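Local coordinates for putative ATP-grasp superfamily protein (Archaeoglobus fulgidus, PDB 3DF7) that is of uncharacterised function but, as a putative member of the ATP-grasp superfamily, probably binds ATP and a metal ion, at residues A[198-203]-A[253-258]; A[3-8]-A[64-69]; A[109-114]-A[242-247]; A[180-185]-A[211-216]; A[43-46]-A[52-55]. One frame throughout, in Å; residues are numbered along the deposited sequence.

Apolar side chains dominate all five contacts, and no hydrogen bond crosses any of them. Contacts 1, 3 and 4 reach the same large antiparallel sheet. Contacts 1 and 4 touch, because strands 180-191 and 194-200 are neighbours in it, while contact 3 brings helix 111-118 to strand 240-246. Contacts 1 and 3 are buried; contact 4 is partly open along its helix. Contact 2 packs a helix on the N-terminal parallel sheet, and contact 5 lies in the loop that follows its edge strand 40-42. They touch through Phe5, Gly43, Phe44 and Tyr66. Contact 2 is partly buried, contact 5 loop on loop but buried. Contact 3 differs in bringing a lysine and a glutamate close.

Contact 1. Residues A[198-203]-A[253-258]; sequences AVVPAR and VVAFSR
Val200 is the one residue of 198-203 that reaches across to 253-258, and it meets two neighbours there, Ala255 and Phe256. Its CB already lies 4.2 Å from Ala255 CB. From there the two methyls part company. CG2, beside the backbone N, stays with the alanine and comes to 4.1 Å from Ala255 CB. CG1 is turned anti to the backbone N (chi1 -176°), which carries it to the aromatic neighbour, where it ends 4.3 Å from Phe256 CE1 and approaches the ring obliquely. On its own segment the ring is backed by Val253, whose CA sits over the ring centre, 3.7 Å above the plane, and the backbone bond from Phe256 N to Val253 O closes the same turn. Everything across this contact is apolar and buried. Just beyond Val200 the chain leaves the strand through a cis peptide bond to Pro201. Strand 194-200 runs antiparallel between strands 180-191 and 279-285, with Val200 bonded through its backbone to Gln279. Helix 256-260 and the residues leading into it lie over the sheet here: Val200 also touches Ala259 and Tyr260 of that helix, and Ala255 rests on Gln279 and Val281 of the next strand.

Contact 2. Residues A[3-8]-A[64-69]; sequences KLFLFE and EKYLEK
Phe5 carries the apolar part of this contact. Placed with CG anti to the backbone N (chi1 170°), its ring reaches from strand 3-8 to the helix and fits against two consecutive residues of it. Both partners lie on the same side of the ring plane and approach it obliquely, Leu67 CD2 by the CD2/CE2 half and Tyr66 CB by the CD1/CE1 half. The leucine methyl CD2 presses to 3.4 Å from Phe5 CD2, a close approach, and Leu67 CG follows 4.0 Å from the same ring carbon. Tyr66 CB stands 3.8 Å from Phe5 CE1, and the two side chains cross at about a right angle. With the ring cut back to an alanine, a gap would probably open beside Tyr66 CB and the Leu67 methyl would lose its main partner across the contact. A lighter van der Waals contact is made by Lys3, whose CB lies 3.8 Å from Lys69 O before its chain bends away at chi2. The tyrosine hydroxyl is engaged elsewhere, hydrogen-bonded to Asp58. Within 64-69, Glu68 N bonds to Glu64 O. Strand 3-8 lies inside the parallel sheet, flanked by 40-42 and 72-76. Helix 63-67 covers the Phe5 face, while Leu4 and Leu6 turn to helix 18-35, giving an alpha-beta-alpha layering consistent with a pre-ATP-grasp domain.

Contact 3. Residues A[109-114]-A[242-247]; sequences SDKWEL and VIEINA
Leu114 and Lys111 bring the capped first turn of helix 111-118 against Glu244 and Ile245 of strand 240-246, the outermost strand on this side of the large antiparallel sheet. Leu114 does most of the filling. Its CD2 lies 3.8 Å from Ile245 N and thus packs on the strand backbone, while its CD1 meets Ile245 CD1 at 4.1 Å, the two side chains crossing at about a right angle. Lys111 passes its CE methylene 3.6 Å from Glu244 OE1. Its ammonium does not close a salt bridge there: NZ stays 4.4 Å from Glu244 OE1 and gives its hydrogen bonds to the carbonyls of Pro140 and Ala143. Ile243 and Glu244 together face Asp233 in a classic beta bulge of the strand. The Glu-Ile-Asn run that begins at Glu244 resembles the Glu-x-Asn pattern which supplies magnesium ligands in many ATP-grasp enzymes, though no metal is established here. Glu244 sends its carboxylate out toward the lysine on an extended chain, CG anti to the backbone N (chi1 175°). At the helix start Asp110 is the N-cap. Its OD1 accepts from Trp112 N at 2.9 Å with a bent N-H...O angle of 133°, and more weakly from Glu113 N at 3.3 Å. Its other oxygen, OD2, forms a salt bridge with Arg141.

Contact 4. Residues A[180-185]-A[211-216]; sequences VKCLSV and EVVEEA
Val213 fits between Cys182 and Val185, and the tight half of the contact is its CG2 methyl. That methyl comes to 3.4 Å from Val185 CG2, closer than usual for two carbons, with the side chains crossing at a slant. The same CG2 also lies 3.8 Å from Cys182 SG. The other methyl, CG1, anti to the backbone N (chi1 171°), reaches back along the cysteine and meets its CB at 3.9 Å, so the two methyls of Val213 lie alongside the CB-SG bond of the cysteine, one against each atom. Cys182 and Val185 are three residues apart, yet both face the helix. A classic beta bulge at Leu183 and Ser184, which share Ser173 as their partner on the neighbouring strand, shifts the usual alternation and permits this. The contact thins away from Val185: Cys182 is partly exposed, and the helix turns its acidic side outward. Glu214 is exposed, and it and Glu215 both form salt bridges with Arg218 farther along the helix. Val212, one residue before, looks past this strand to Leu170 and Val172 and to Ile234 on the next strand over. Helix 206-220 follows strand 194-200 and lies across one face of the antiparallel sheet before the chain returns as strand 228-236, the helix-on-sheet layer expected of an ATP-grasp domain.

Contact 5. Residues A[43-46]-A[52-55]; sequences GFVR and LFTL
Similar first torsions in Val45 and Phe53 set CG1 and the ring to meet. In each the reaching group is anti to the carbonyl carbon: CG1 of Val45 (chi1 -60°) and CG of Phe53 (chi1 -53°). The valine pays by holding its other methyl, CG2, in the crowded slot between backbone N and carbonyl carbon. CG1 then meets Phe53 CD1 at 4.0 Å, approaching the ring obliquely, and Leu55 CD1 at 4.3 Å. Leu55 CD2 turns instead to the main chain and rests 3.9 Å from Gly43 O. The glycine suits its place: at its backbone angles (phi 144°) a beta carbon would be jammed against the preceding carbonyl oxygen. On the other segment an inverse gamma turn centred on Thr54 carries a weak bond from Leu55 N to Phe53 O, and the CA-CB bonds of Phe53 and Leu55 both point toward 43-46. The two segments belong to the loop between strand 40-42 and helix 63-67. Helix 18-35 lies against the second of them: Phe28 meets Phe53 edge-to-face, and Leu55 also touches Phe28 and Phe32. Phe44 points the other way, its ring against Phe5 and Phe7 of strand 3-8 and against Tyr66 of helix 63-67.

Contact 1. Residues A[198-203]-A[253-258]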
# COMPACT_ATOMS: atom_id res chain seq x y z
N ALA A 198 -5.99 -4.75 -10.04
CA ALA A 198 -6.23 -3.31 -10.07
C ALA A 198 -6.11 -2.84 -11.51
O ALA A 198 -5.46 -3.48 -12.34
CB ALA A 198 -5.22 -2.58 -9.19
N VAL A 199 -6.77 -1.72 -11.81
CA VAL A 199 -6.73 -1.13 -13.14
C VAL A 199 -6.20 0.29 -12.92
O VAL A 199 -6.79 1.06 -12.15
CB VAL A 199 -8.13 -1.10 -13.78
CG1 VAL A 199 -8.06 -0.46 -15.16
CG2 VAL A 199 -8.68 -2.51 -13.89
N VAL A 200 -5.09 0.61 -13.58
CA VAL A 200 -4.44 1.91 -13.44
C VAL A 200 -4.30 2.61 -14.80
O VAL A 200 -3.59 2.11 -15.67
CB VAL A 200 -3.02 1.74 -12.83
CG1 VAL A 200 -2.37 3.09 -12.60
CG2 VAL A 200 -3.11 0.95 -11.52
N PRO A 201 -4.96 3.76 -14.99
CA PRO A 201 -5.83 4.45 -14.04
C PRO A 201 -7.24 3.85 -14.02
O PRO A 201 -7.61 3.08 -14.91
CB PRO A 201 -5.82 5.89 -14.54
CG PRO A 201 -5.79 5.70 -16.02
CD PRO A 201 -4.75 4.60 -16.19
N ALA A 202 -8.02 4.23 -13.01
CA ALA A 202 -9.38 3.71 -12.87
C ALA A 202 -10.27 4.07 -14.05
O ALA A 202 -10.13 5.13 -14.66
CB ALA A 202 -9.99 4.24 -11.57
N ARG A 203 -11.19 3.17 -14.36
CA ARG A 203 -12.14 3.39 -15.45
C ARG A 203 -13.37 4.05 -14.82
O ARG A 203 -14.40 3.41 -14.62
CB ARG A 203 -12.50 2.04 -16.10
CG ARG A 203 -11.29 1.35 -16.73
CD ARG A 203 -11.59 -0.09 -17.13
NE ARG A 203 -11.84 -0.94 -15.97
CZ ARG A 203 -12.06 -2.25 -16.03
NH1 ARG A 203 -12.06 -2.87 -17.21
NH2 ARG A 203 -12.28 -2.94 -14.92
N VAL A 253 1.19 0.59 -7.34
CA VAL A 253 2.41 1.30 -7.68
C VAL A 253 3.26 0.57 -8.73
O VAL A 253 3.96 1.21 -9.51
CB VAL A 253 3.29 1.52 -6.42
CG1 VAL A 253 4.00 0.22 -6.01
CG2 VAL A 253 4.30 2.61 -6.68
N VAL A 254 3.18 -0.76 -8.76
CA VAL A 254 3.97 -1.52 -9.72
C VAL A 254 3.62 -1.18 -11.16
O VAL A 254 4.44 -1.35 -12.06
CB VAL A 254 3.82 -3.05 -9.51
CG1 VAL A 254 4.14 -3.40 -8.06
CG2 VAL A 254 2.41 -3.50 -9.87
N ALA A 255 2.41 -0.69 -11.39
CA ALA A 255 1.98 -0.35 -12.75
C ALA A 255 2.36 1.05 -13.22
O ALA A 255 2.22 1.37 -14.40
CB ALA A 255 0.47 -0.53 -12.86
N PHE A 256 2.86 1.89 -12.31
CA PHE A 256 3.20 3.26 -12.68
C PHE A 256 4.14 3.46 -13.88
O PHE A 256 3.85 4.28 -14.75
CB PHE A 256 3.73 4.01 -11.46
CG PHE A 256 2.68 4.30 -10.40
CD1 PHE A 256 1.39 3.78 -10.51
CD2 PHE A 256 2.99 5.10 -9.30
CE1 PHE A 256 0.42 4.06 -9.54
CE2 PHE A 256 2.03 5.37 -8.32
CZ PHE A 256 0.74 4.85 -8.44
N SER A 257 5.24 2.72 -13.95
CA SER A 257 6.16 2.88 -15.07
C SER A 257 5.50 2.65 -16.42
O SER A 257 5.65 3.46 -17.33
CB SER A 257 7.36 1.94 -14.93
OG SER A 257 8.23 2.38 -13.90
N ARG A 258 4.77 1.55 -16.55
CA ARG A 258 4.08 1.24 -17.80
C ARG A 258 2.90 2.18 -18.04
O ARG A 258 2.74 2.71 -19.13
CB ARG A 258 3.60 -0.22 -17.80
CG ARG A 258 4.73 -1.23 -18.03
CD ARG A 258 4.27 -2.65 -17.72
NE ARG A 258 3.16 -3.07 -18.56
CZ ARG A 258 3.27 -3.81 -19.66
NH1 ARG A 258 4.47 -4.22 -20.07
NH2 ARG A 258 2.19 -4.13 -20.36

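Contact 2. Residues A[3-8]-A[64-69]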
# COMPACT_ATOMS: atom_id res chain seq x y z
N LYS A 3 22.30 7.44 0.55
CA LYS A 3 22.02 6.02 0.69
C LYS A 3 20.60 5.77 1.18
O LYS A 3 20.19 6.29 2.22
CB LYS A 3 23.01 5.38 1.67
CG LYS A 3 24.48 5.56 1.31
CD LYS A 3 24.84 4.87 0.01
CE LYS A 3 26.35 4.78 -0.18
NZ LYS A 3 27.00 6.11 -0.09
N LEU A 4 19.84 4.98 0.44
CA LEU A 4 18.47 4.67 0.85
C LEU A 4 18.36 3.21 1.25
O LEU A 4 18.61 2.31 0.44
CB LEU A 4 17.48 4.94 -0.29
CG LEU A 4 16.05 4.44 0.00
CD1 LEU A 4 15.45 5.23 1.17
CD2 LEU A 4 15.18 4.60 -1.24
N PHE A 5 18.01 2.97 2.51
CA PHE A 5 17.82 1.61 2.98
C PHE A 5 16.41 1.24 2.54
O PHE A 5 15.43 1.82 3.03
CB PHE A 5 17.92 1.51 4.50
CG PHE A 5 17.51 0.17 5.05
CD1 PHE A 5 18.17 -0.99 4.65
CD2 PHE A 5 16.45 0.06 5.95
CE1 PHE A 5 17.78 -2.24 5.13
CE2 PHE A 5 16.05 -1.18 6.44
CZ PHE A 5 16.72 -2.34 6.03
N LEU A 6 16.30 0.31 1.60
CA LEU A 6 15.02 -0.15 1.08
C LEU A 6 14.73 -1.54 1.62
O LEU A 6 15.54 -2.46 1.47
CB LEU A 6 15.05 -0.18 -0.45
CG LEU A 6 13.74 -0.62 -1.13
CD1 LEU A 6 12.68 0.42 -0.83
CD2 LEU A 6 13.94 -0.77 -2.64
N PHE A 7 13.56 -1.70 2.24
CA PHE A 7 13.18 -2.98 2.83
C PHE A 7 11.69 -3.30 2.65
O PHE A 7 10.83 -2.47 2.93
CB PHE A 7 13.51 -2.96 4.33
CG PHE A 7 13.03 -4.17 5.09
CD1 PHE A 7 13.89 -5.23 5.35
CD2 PHE A 7 11.72 -4.24 5.55
CE1 PHE A 7 13.45 -6.35 6.06
CE2 PHE A 7 11.26 -5.35 6.26
CZ PHE A 7 12.13 -6.41 6.52
N GLU A 8 11.40 -4.51 2.17
CA GLU A 8 10.01 -4.96 2.01
C GLU A 8 9.96 -6.31 2.73
O GLU A 8 10.82 -7.17 2.51
CB GLU A 8 9.63 -5.09 0.54
CG GLU A 8 8.15 -5.40 0.31
CD GLU A 8 7.82 -6.86 0.53
OE1 GLU A 8 8.59 -7.71 0.02
OE2 GLU A 8 6.81 -7.17 1.19
N GLU A 64 19.81 -3.37 11.56
CA GLU A 64 20.39 -2.23 12.27
C GLU A 64 21.67 -1.79 11.57
O GLU A 64 21.89 -0.60 11.34
CB GLU A 64 20.71 -2.60 13.72
CG GLU A 64 19.63 -3.39 14.45
CD GLU A 64 19.55 -4.84 13.99
OE1 GLU A 64 20.58 -5.54 14.03
OE2 GLU A 64 18.45 -5.28 13.59
N LYS A 65 22.51 -2.77 11.23
CA LYS A 65 23.79 -2.51 10.57
C LYS A 65 23.65 -1.74 9.27
O LYS A 65 24.53 -0.96 8.89
CB LYS A 65 24.50 -3.84 10.30
CG LYS A 65 24.75 -4.66 11.56
CD LYS A 65 25.70 -3.94 12.51
CE LYS A 65 25.68 -4.57 13.89
NZ LYS A 65 24.37 -4.36 14.58
N TYR A 66 22.53 -1.95 8.57
CA TYR A 66 22.27 -1.26 7.32
C TYR A 66 21.72 0.14 7.59
O TYR A 66 22.10 1.10 6.92
CB TYR A 66 21.29 -2.07 6.46
CG TYR A 66 21.86 -3.40 6.02
CD1 TYR A 66 21.91 -4.48 6.90
CD2 TYR A 66 22.37 -3.57 4.74
CE1 TYR A 66 22.47 -5.70 6.51
CE2 TYR A 66 22.93 -4.78 4.34
CZ TYR A 66 22.97 -5.84 5.23
OH TYR A 66 23.52 -7.04 4.83
N LEU A 67 20.84 0.24 8.58
CA LEU A 67 20.26 1.53 8.95
C LEU A 67 21.34 2.51 9.42
O LEU A 67 21.25 3.71 9.16
CB LEU A 67 19.23 1.34 10.06
CG LEU A 67 17.87 0.77 9.63
CD1 LEU A 67 17.07 0.34 10.85
CD2 LEU A 67 17.13 1.83 8.83
N GLU A 68 22.35 1.98 10.11
CA GLU A 68 23.44 2.80 10.64
C GLU A 68 24.27 3.44 9.53
O GLU A 68 24.97 4.43 9.77
CB GLU A 68 24.36 1.95 11.52
CG GLU A 68 23.66 1.26 12.69
CD GLU A 68 24.60 0.39 13.50
OE1 GLU A 68 25.35 -0.41 12.91
OE2 GLU A 68 24.59 0.50 14.75
N LYS A 69 24.20 2.88 8.33
CA LYS A 69 24.97 3.40 7.20
C LYS A 69 24.11 4.05 6.12
O LYS A 69 24.58 4.34 5.02
CB LYS A 69 25.79 2.27 6.57
CG LYS A 69 26.75 1.57 7.54
CD LYS A 69 27.90 2.48 7.94
CE LYS A 69 28.86 1.78 8.89
NZ LYS A 69 28.23 1.46 10.21

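Contact 3. Residues A[109-114]-A[242-247]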
# COMPACT_ATOMS: atom_id res chain seq x y z
N SER A 109 -2.98 1.51 11.30
CA SER A 109 -2.84 0.06 11.42
C SER A 109 -3.99 -0.60 12.17
O SER A 109 -4.25 -1.79 12.00
CB SER A 109 -1.53 -0.29 12.11
OG SER A 109 -0.42 0.07 11.30
N ASP A 110 -4.66 0.18 13.02
CA ASP A 110 -5.78 -0.32 13.80
C ASP A 110 -7.05 0.31 13.23
O ASP A 110 -7.30 1.49 13.43
CB ASP A 110 -5.63 0.09 15.27
CG ASP A 110 -6.68 -0.55 16.16
OD1 ASP A 110 -7.83 -0.71 15.70
OD2 ASP A 110 -6.36 -0.89 17.32
N LYS A 111 -7.84 -0.49 12.52
CA LYS A 111 -9.06 0.02 11.89
C LYS A 111 -10.03 0.67 12.88
O LYS A 111 -10.76 1.58 12.51
CB LYS A 111 -9.76 -1.11 11.13
CG LYS A 111 -8.92 -1.70 10.01
CD LYS A 111 -9.73 -2.66 9.14
CE LYS A 111 -8.84 -3.37 8.13
NZ LYS A 111 -7.87 -4.28 8.79
N TRP A 112 -10.04 0.20 14.12
CA TRP A 112 -10.94 0.80 15.10
C TRP A 112 -10.45 2.19 15.46
O TRP A 112 -11.25 3.13 15.57
CB TRP A 112 -11.03 -0.05 16.37
CG TRP A 112 -11.97 0.56 17.38
CD1 TRP A 112 -11.64 1.01 18.63
CD2 TRP A 112 -13.36 0.83 17.21
NE1 TRP A 112 -12.75 1.55 19.24
CE2 TRP A 112 -13.82 1.46 18.39
CE3 TRP A 112 -14.27 0.62 16.16
CZ2 TRP A 112 -15.15 1.86 18.56
CZ3 TRP A 112 -15.59 1.02 16.33
CH2 TRP A 112 -16.02 1.64 17.53
N GLU A 113 -9.15 2.33 15.64
CA GLU A 113 -8.57 3.63 15.97
C GLU A 113 -8.73 4.55 14.76
O GLU A 113 -9.02 5.74 14.91
CB GLU A 113 -7.09 3.48 16.34
CG GLU A 113 -6.86 2.89 17.73
CD GLU A 113 -7.45 3.77 18.83
OE1 GLU A 113 -7.17 4.99 18.83
OE2 GLU A 113 -8.18 3.25 19.70
N LEU A 114 -8.55 4.01 13.56
CA LEU A 114 -8.68 4.83 12.36
C LEU A 114 -10.12 5.32 12.22
O LEU A 114 -10.36 6.47 11.85
CB LEU A 114 -8.28 4.04 11.11
CG LEU A 114 -8.37 4.82 9.79
CD1 LEU A 114 -7.54 6.09 9.88
CD2 LEU A 114 -7.89 3.94 8.64
N VAL A 242 -14.54 6.32 2.77
CA VAL A 242 -13.15 5.95 3.06
C VAL A 242 -13.16 4.68 3.91
O VAL A 242 -13.72 4.65 5.01
CB VAL A 242 -12.41 7.08 3.80
CG1 VAL A 242 -11.03 6.61 4.23
CG2 VAL A 242 -12.29 8.29 2.89
N ILE A 243 -12.52 3.64 3.39
CA ILE A 243 -12.46 2.34 4.05
C ILE A 243 -11.16 2.06 4.78
O ILE A 243 -11.16 1.46 5.87
CB ILE A 243 -12.66 1.21 3.01
CG1 ILE A 243 -13.84 1.53 2.09
CG2 ILE A 243 -12.87 -0.12 3.73
CD1 ILE A 243 -15.16 1.67 2.81
N GLU A 244 -10.04 2.47 4.19
CA GLU A 244 -8.75 2.18 4.80
C GLU A 244 -7.66 3.12 4.32
O GLU A 244 -7.77 3.72 3.25
CB GLU A 244 -8.38 0.73 4.45
CG GLU A 244 -7.02 0.25 4.89
CD GLU A 244 -6.80 -1.22 4.61
OE1 GLU A 244 -7.63 -2.04 5.06
OE2 GLU A 244 -5.81 -1.57 3.93
N ILE A 245 -6.63 3.27 5.13
CA ILE A 245 -5.49 4.11 4.77
C ILE A 245 -4.23 3.28 4.94
O ILE A 245 -3.91 2.85 6.05
CB ILE A 245 -5.38 5.36 5.67
CG1 ILE A 245 -6.56 6.31 5.40
CG2 ILE A 245 -4.06 6.08 5.39
CD1 ILE A 245 -6.52 7.58 6.23
N ASN A 246 -3.53 3.05 3.84
CA ASN A 246 -2.29 2.29 3.88
C ASN A 246 -1.14 3.29 3.85
O ASN A 246 -0.87 3.90 2.81
CB ASN A 246 -2.20 1.35 2.68
CG ASN A 246 -3.30 0.30 2.69
OD1 ASN A 246 -3.33 -0.57 3.56
ND2 ASN A 246 -4.20 0.39 1.72
N ALA A 247 -0.49 3.47 4.99
CA ALA A 247 0.62 4.41 5.10
C ALA A 247 1.89 3.70 4.66
O ALA A 247 2.83 3.55 5.43
CB ALA A 247 0.75 4.90 6.54

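Contact 4. Residues A[180-185]-A[211-216]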
# COMPACT_ATOMS: atom_id res chain seq x y z
N VAL A 180 -0.66 17.85 -0.25
CA VAL A 180 -1.06 16.50 -0.62
C VAL A 180 -1.32 16.50 -2.12
O VAL A 180 -2.11 17.29 -2.62
CB VAL A 180 -2.33 16.06 0.13
CG1 VAL A 180 -2.72 14.64 -0.29
CG2 VAL A 180 -2.08 16.11 1.63
N LYS A 181 -0.64 15.62 -2.84
CA LYS A 181 -0.79 15.56 -4.29
C LYS A 181 -1.26 14.19 -4.74
O LYS A 181 -0.77 13.16 -4.25
CB LYS A 181 0.54 15.91 -4.96
CG LYS A 181 0.48 16.05 -6.47
CD LYS A 181 1.82 16.52 -7.01
CE LYS A 181 1.75 16.84 -8.50
NZ LYS A 181 3.07 17.33 -9.00
N CYS A 182 -2.23 14.16 -5.65
CA CYS A 182 -2.75 12.89 -6.15
C CYS A 182 -1.82 12.38 -7.24
O CYS A 182 -1.55 13.08 -8.22
CB CYS A 182 -4.15 13.06 -6.73
SG CYS A 182 -4.80 11.52 -7.43
N LEU A 183 -1.34 11.16 -7.06
CA LEU A 183 -0.44 10.56 -8.02
C LEU A 183 -1.21 9.67 -8.99
O LEU A 183 -0.87 9.58 -10.17
CB LEU A 183 0.61 9.71 -7.30
CG LEU A 183 1.49 10.40 -6.26
CD1 LEU A 183 2.55 9.41 -5.78
CD2 LEU A 183 2.15 11.64 -6.86
N SER A 184 -2.24 9.02 -8.48
CA SER A 184 -3.03 8.12 -9.31
C SER A 184 -4.30 7.67 -8.61
O SER A 184 -4.36 7.59 -7.38
CB SER A 184 -2.19 6.88 -9.64
OG SER A 184 -2.91 5.94 -10.41
N VAL A 185 -5.34 7.40 -9.41
CA VAL A 185 -6.59 6.88 -8.88
C VAL A 185 -6.72 5.52 -9.54
O VAL A 185 -6.72 5.41 -10.78
CB VAL A 185 -7.80 7.77 -9.24
CG1 VAL A 185 -9.09 7.09 -8.79
CG2 VAL A 185 -7.67 9.12 -8.54
N GLU A 211 -14.25 13.69 -6.97
CA GLU A 211 -14.85 13.48 -5.65
C GLU A 211 -14.04 12.52 -4.80
O GLU A 211 -13.79 12.77 -3.62
CB GLU A 211 -16.28 12.96 -5.80
CG GLU A 211 -17.29 14.03 -6.16
CD GLU A 211 -18.68 13.46 -6.40
OE1 GLU A 211 -19.05 12.49 -5.71
OE2 GLU A 211 -19.40 14.01 -7.26
N VAL A 212 -13.63 11.40 -5.40
CA VAL A 212 -12.85 10.40 -4.69
C VAL A 212 -11.49 10.95 -4.24
O VAL A 212 -11.02 10.65 -3.15
CB VAL A 212 -12.69 9.14 -5.57
CG1 VAL A 212 -11.63 8.21 -5.00
CG2 VAL A 212 -14.03 8.41 -5.65
N VAL A 213 -10.87 11.76 -5.09
CA VAL A 213 -9.59 12.36 -4.74
C VAL A 213 -9.81 13.37 -3.62
O VAL A 213 -9.06 13.40 -2.65
CB VAL A 213 -8.95 13.08 -5.95
CG1 VAL A 213 -7.73 13.89 -5.50
CG2 VAL A 213 -8.53 12.06 -7.00
N GLU A 214 -10.86 14.17 -3.75
CA GLU A 214 -11.16 15.18 -2.73
C GLU A 214 -11.34 14.56 -1.35
O GLU A 214 -10.82 15.07 -0.36
CB GLU A 214 -12.42 15.97 -3.10
CG GLU A 214 -12.67 17.18 -2.20
CD GLU A 214 -13.92 17.95 -2.58
OE1 GLU A 214 -14.07 18.28 -3.77
OE2 GLU A 214 -14.75 18.23 -1.68
N GLU A 215 -12.06 13.45 -1.29
CA GLU A 215 -12.29 12.78 -0.01
C GLU A 215 -11.06 12.03 0.49
O GLU A 215 -10.86 11.91 1.69
CB GLU A 215 -13.49 11.84 -0.11
CG GLU A 215 -14.80 12.57 -0.39
CD GLU A 215 -14.95 13.85 0.42
OE1 GLU A 215 -14.83 13.79 1.66
OE2 GLU A 215 -15.18 14.92 -0.19
N ALA A 216 -10.23 11.54 -0.43
CA ALA A 216 -9.01 10.83 -0.03
C ALA A 216 -8.08 11.83 0.64
O ALA A 216 -7.47 11.55 1.67
CB ALA A 216 -8.33 10.21 -1.24

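Contact 5. Residues A[43-46]-A[52-55]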
# COMPACT_ATOMS: atom_id res chain seq x y z
N GLY A 43 20.79 -2.33 1.50
CA GLY A 43 19.83 -3.29 2.01
C GLY A 43 20.22 -4.71 1.70
O GLY A 43 21.34 -4.97 1.26
N PHE A 44 19.28 -5.63 1.90
CA PHE A 44 19.53 -7.05 1.68
C PHE A 44 18.24 -7.76 1.30
O PHE A 44 17.15 -7.21 1.44
CB PHE A 44 20.06 -7.64 2.99
CG PHE A 44 19.18 -7.35 4.17
CD1 PHE A 44 18.08 -8.15 4.45
CD2 PHE A 44 19.40 -6.22 4.95
CE1 PHE A 44 17.20 -7.82 5.48
CE2 PHE A 44 18.52 -5.88 5.99
CZ PHE A 44 17.42 -6.68 6.25
N VAL A 45 18.37 -8.99 0.81
CA VAL A 45 17.21 -9.78 0.44
C VAL A 45 17.32 -11.18 1.02
O VAL A 45 18.39 -11.60 1.44
CB VAL A 45 17.05 -9.87 -1.10
CG1 VAL A 45 16.90 -8.48 -1.68
CG2 VAL A 45 18.25 -10.60 -1.71
N ARG A 46 16.20 -11.89 1.05
CA ARG A 46 16.18 -13.26 1.55
C ARG A 46 16.91 -14.12 0.52
O ARG A 46 17.02 -13.75 -0.64
CB ARG A 46 14.74 -13.76 1.73
CG ARG A 46 13.99 -13.12 2.89
CD ARG A 46 12.52 -13.54 2.88
NE ARG A 46 12.35 -14.98 2.79
CZ ARG A 46 12.61 -15.83 3.79
NH1 ARG A 46 13.06 -15.38 4.95
NH2 ARG A 46 12.43 -17.13 3.61
N LEU A 52 17.64 -12.24 -8.05
CA LEU A 52 16.85 -11.16 -8.64
C LEU A 52 17.36 -9.74 -8.39
O LEU A 52 17.00 -8.83 -9.13
CB LEU A 52 15.40 -11.25 -8.13
CG LEU A 52 14.65 -12.57 -8.29
CD1 LEU A 52 13.26 -12.43 -7.68
CD2 LEU A 52 14.55 -12.95 -9.77
N PHE A 53 18.19 -9.56 -7.38
CA PHE A 53 18.67 -8.22 -7.07
C PHE A 53 20.17 -8.10 -6.82
O PHE A 53 20.81 -9.03 -6.33
CB PHE A 53 17.92 -7.68 -5.85
CG PHE A 53 16.43 -7.73 -6.00
CD1 PHE A 53 15.69 -8.78 -5.45
CD2 PHE A 53 15.75 -6.73 -6.69
CE1 PHE A 53 14.31 -8.83 -5.59
CE2 PHE A 53 14.36 -6.77 -6.84
CZ PHE A 53 13.64 -7.83 -6.28
N THR A 54 20.71 -6.93 -7.16
CA THR A 54 22.12 -6.66 -6.95
C THR A 54 22.34 -6.15 -5.53
O THR A 54 22.83 -5.05 -5.31
CB THR A 54 22.62 -5.62 -7.97
OG1 THR A 54 21.71 -4.52 -8.03
CG2 THR A 54 22.75 -6.26 -9.36
N LEU A 55 21.93 -6.97 -4.57
CA LEU A 55 22.08 -6.67 -3.15
C LEU A 55 22.54 -7.94 -2.45
O LEU A 55 22.33 -9.05 -2.95
CB LEU A 55 20.75 -6.22 -2.55
CG LEU A 55 20.21 -4.85 -2.97
CD1 LEU A 55 18.77 -4.68 -2.48
CD2 LEU A 55 21.10 -3.76 -2.39